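Local structure of phosphomethylpyrimidine kinase (Pyrococcus furiosus, 2PB9) at residues 26-31 with 57-62. The protein probably phosphorylates hydroxymethylpyrimidine and its phosphate and, through the C-terminal ThiN domain modelled here, condenses the resulting pyrophosphate with hydroxyethylthiazole phosphate to form thiamine phosphate. Sequence-based numbering, arbitrary orientation.
Sequences RLIPEV and IVKYGN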
loop_
_atom_site.group_PDB
_atom_site.type_symbol
_atom_site.label_atom_id
_atom_site.label_comp_id
_atom_site.label_asym_id
_atom_site.label_seq_id
_atom_site.Cartn_x
_atom_site.Cartn_y
_atom_site.Cartn_z
ATOM N N ARG A 26 -22.151 13.771 -4.405
ATOM C CA ARG A 26 -20.867 13.788 -3.713
ATOM C C ARG A 26 -20.637 12.563 -2.846
ATOM O O ARG A 26 -19.490 12.245 -2.525
ATOM C CB ARG A 26 -20.730 15.041 -2.843
ATOM C CG ARG A 26 -21.653 15.084 -1.638
ATOM C CD ARG A 26 -21.516 16.411 -0.885
ATOM N NE ARG A 26 -20.373 16.446 0.031
ATOM C CZ ARG A 26 -20.473 16.324 1.353
ATOM N NH1 ARG A 26 -21.666 16.159 1.919
ATOM N NH2 ARG A 26 -19.382 16.371 2.112
ATOM N N LEU A 27 -21.720 11.876 -2.480
ATOM C CA LEU A 27 -21.630 10.698 -1.619
ATOM C C LEU A 27 -21.457 9.353 -2.331
ATOM O O LEU A 27 -21.234 8.335 -1.686
ATOM C CB LEU A 27 -22.864 10.622 -0.710
ATOM C CG LEU A 27 -23.125 11.780 0.263
ATOM C CD1 LEU A 27 -24.322 11.459 1.156
ATOM C CD2 LEU A 27 -21.886 12.023 1.115
ATOM N N ILE A 28 -21.553 9.347 -3.652
ATOM C CA ILE A 28 -21.435 8.116 -4.419
ATOM C C ILE A 28 -19.996 7.756 -4.777
ATOM O O ILE A 28 -19.298 8.548 -5.405
ATOM C CB ILE A 28 -22.246 8.224 -5.743
ATOM C CG1 ILE A 28 -23.721 8.485 -5.436
ATOM C CG2 ILE A 28 -22.093 6.949 -6.569
ATOM C CD1 ILE A 28 -24.451 7.308 -4.891
ATOM N N PRO A 29 -19.528 6.559 -4.381
ATOM C CA PRO A 29 -18.155 6.164 -4.717
ATOM C C PRO A 29 -18.060 5.758 -6.195
ATOM O O PRO A 29 -19.052 5.828 -6.930
ATOM C CB PRO A 29 -17.889 4.991 -3.777
ATOM C CG PRO A 29 -19.242 4.371 -3.615
ATOM C CD PRO A 29 -20.147 5.577 -3.466
ATOM N N GLU A 30 -16.874 5.327 -6.622
ATOM C CA GLU A 30 -16.661 4.925 -8.004
ATOM C C GLU A 30 -17.228 3.552 -8.322
ATOM O O GLU A 30 -17.658 3.301 -9.452
ATOM C CB GLU A 30 -15.169 4.951 -8.344
ATOM C CG GLU A 30 -14.614 6.348 -8.516
ATOM C CD GLU A 30 -15.298 7.102 -9.647
ATOM O OE1 GLU A 30 -14.717 7.182 -10.755
ATOM O OE2 GLU A 30 -16.430 7.606 -9.424
ATOM N N VAL A 31 -17.229 2.669 -7.329
ATOM C CA VAL A 31 -17.739 1.315 -7.500
ATOM C C VAL A 31 -19.269 1.292 -7.447
ATOM O O VAL A 31 -19.908 0.271 -7.738
ATOM C CB VAL A 31 -17.152 0.367 -6.419
ATOM C CG1 VAL A 31 -15.646 0.455 -6.439
ATOM C CG2 VAL A 31 -17.676 0.732 -5.035
ATOM N N ILE A 57 -26.206 2.059 -7.574
ATOM C CA ILE A 57 -26.584 3.416 -7.964
ATOM C C ILE A 57 -25.273 4.146 -8.255
ATOM O O ILE A 57 -24.412 4.265 -7.380
ATOM C CB ILE A 57 -27.347 4.124 -6.829
ATOM C CG1 ILE A 57 -28.395 3.170 -6.249
ATOM C CG2 ILE A 57 -28.032 5.379 -7.362
ATOM C CD1 ILE A 57 -29.122 3.699 -5.025
ATOM N N VAL A 58 -25.124 4.621 -9.488
ATOM C CA VAL A 58 -23.894 5.289 -9.919
ATOM C C VAL A 58 -24.051 6.777 -10.247
ATOM O O VAL A 58 -25.171 7.267 -10.440
ATOM C CB VAL A 58 -23.329 4.565 -11.169
ATOM C CG1 VAL A 58 -23.218 3.082 -10.893
ATOM C CG2 VAL A 58 -24.243 4.776 -12.367
ATOM N N LYS A 59 -22.928 7.497 -10.298
ATOM C CA LYS A 59 -22.979 8.918 -10.646
ATOM C C LYS A 59 -23.473 8.972 -12.081
ATOM O O LYS A 59 -22.951 8.278 -12.959
ATOM C CB LYS A 59 -21.601 9.591 -10.601
ATOM C CG LYS A 59 -20.942 9.741 -9.236
ATOM C CD LYS A 59 -19.842 10.823 -9.308
ATOM C CE LYS A 59 -18.824 10.763 -8.136
ATOM N NZ LYS A 59 -19.321 11.145 -6.746
ATOM N N TYR A 60 -24.493 9.775 -12.328
ATOM C CA TYR A 60 -24.976 9.884 -13.682
ATOM C C TYR A 60 -24.432 11.223 -14.176
ATOM O O TYR A 60 -23.219 11.377 -14.330
ATOM C CB TYR A 60 -26.502 9.808 -13.707
ATOM C CG TYR A 60 -27.046 9.373 -15.046
ATOM C CD1 TYR A 60 -26.389 8.403 -15.806
ATOM C CD2 TYR A 60 -28.202 9.951 -15.572
ATOM C CE1 TYR A 60 -26.871 8.027 -17.066
ATOM C CE2 TYR A 60 -28.689 9.582 -16.821
ATOM C CZ TYR A 60 -28.021 8.626 -17.564
ATOM O OH TYR A 60 -28.489 8.297 -18.814
ATOM N N GLY A 61 -25.280 12.201 -14.432
ATOM C CA GLY A 61 -24.720 13.466 -14.866
ATOM C C GLY A 61 -24.248 14.107 -13.581
ATOM O O GLY A 61 -23.298 13.641 -12.949
ATOM N N ASN A 62 -24.932 15.177 -13.194
ATOM C CA ASN A 62 -24.640 15.863 -11.954
ATOM C C ASN A 62 -25.688 15.279 -11.034
ATOM O O ASN A 62 -26.355 15.988 -10.283
ATOM C CB ASN A 62 -24.847 17.371 -12.097
ATOM C CG ASN A 62 -24.610 18.122 -10.790
ATOM O OD1 ASN A 62 -24.350 17.514 -9.747
ATOM N ND2 ASN A 62 -24.709 19.449 -10.842
HETATM O O HOH W 1 -20.553 5.420 -9.258
#
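Lys59 reaches from the end of strand 57-59 to the backbone of Ile28, tying a β-hairpin (57-59 with 64-66) to the loop that joins helix 5-21 to strand 35-38 in the ThiN domain. Lys59 NZ donates to Ile28 O at 2.9 Å, in the carbonyl plane and on a lone pair, with a C=O...N angle of 143°. The aliphatic part of the lysine lies against Ile28 on the way, where Lys59 CG lies 4.0 Å from Ile28 CB. The chain is extended as far as CE and then turns at its last torsion (chi4 -69°), which swings NZ onto the carbonyl. The same ammonium also bonds to Val25 O, so two backbone carbonyls of the loop share one lysine.

Ile28 covers the strand backbone: with CG2 swung anti to the backbone N, Ile28 sets that methyl 3.6 Å from Ile57 O, and CD1 also comes close to that oxygen. Beyond this, Phe19 of helix 5-21 and Val64 of the partner strand also touch Ile28, and Ile57 packs on both as well, so the isoleucines join one apolar layer between helix and hairpin.

Glu30 approaches the lysine stem only loosely. Glu30 OE2 stays 5.3 Å from Lys59 NZ, too far for a salt bridge, while OE1 pairs with Arg56 of the second subunit, placing this edge of the contact at the subunit interface. Between the backbones a water donates to Pro29 O at 2.8 Å and accepts a weak bond from Lys59 N at 3.3 Å.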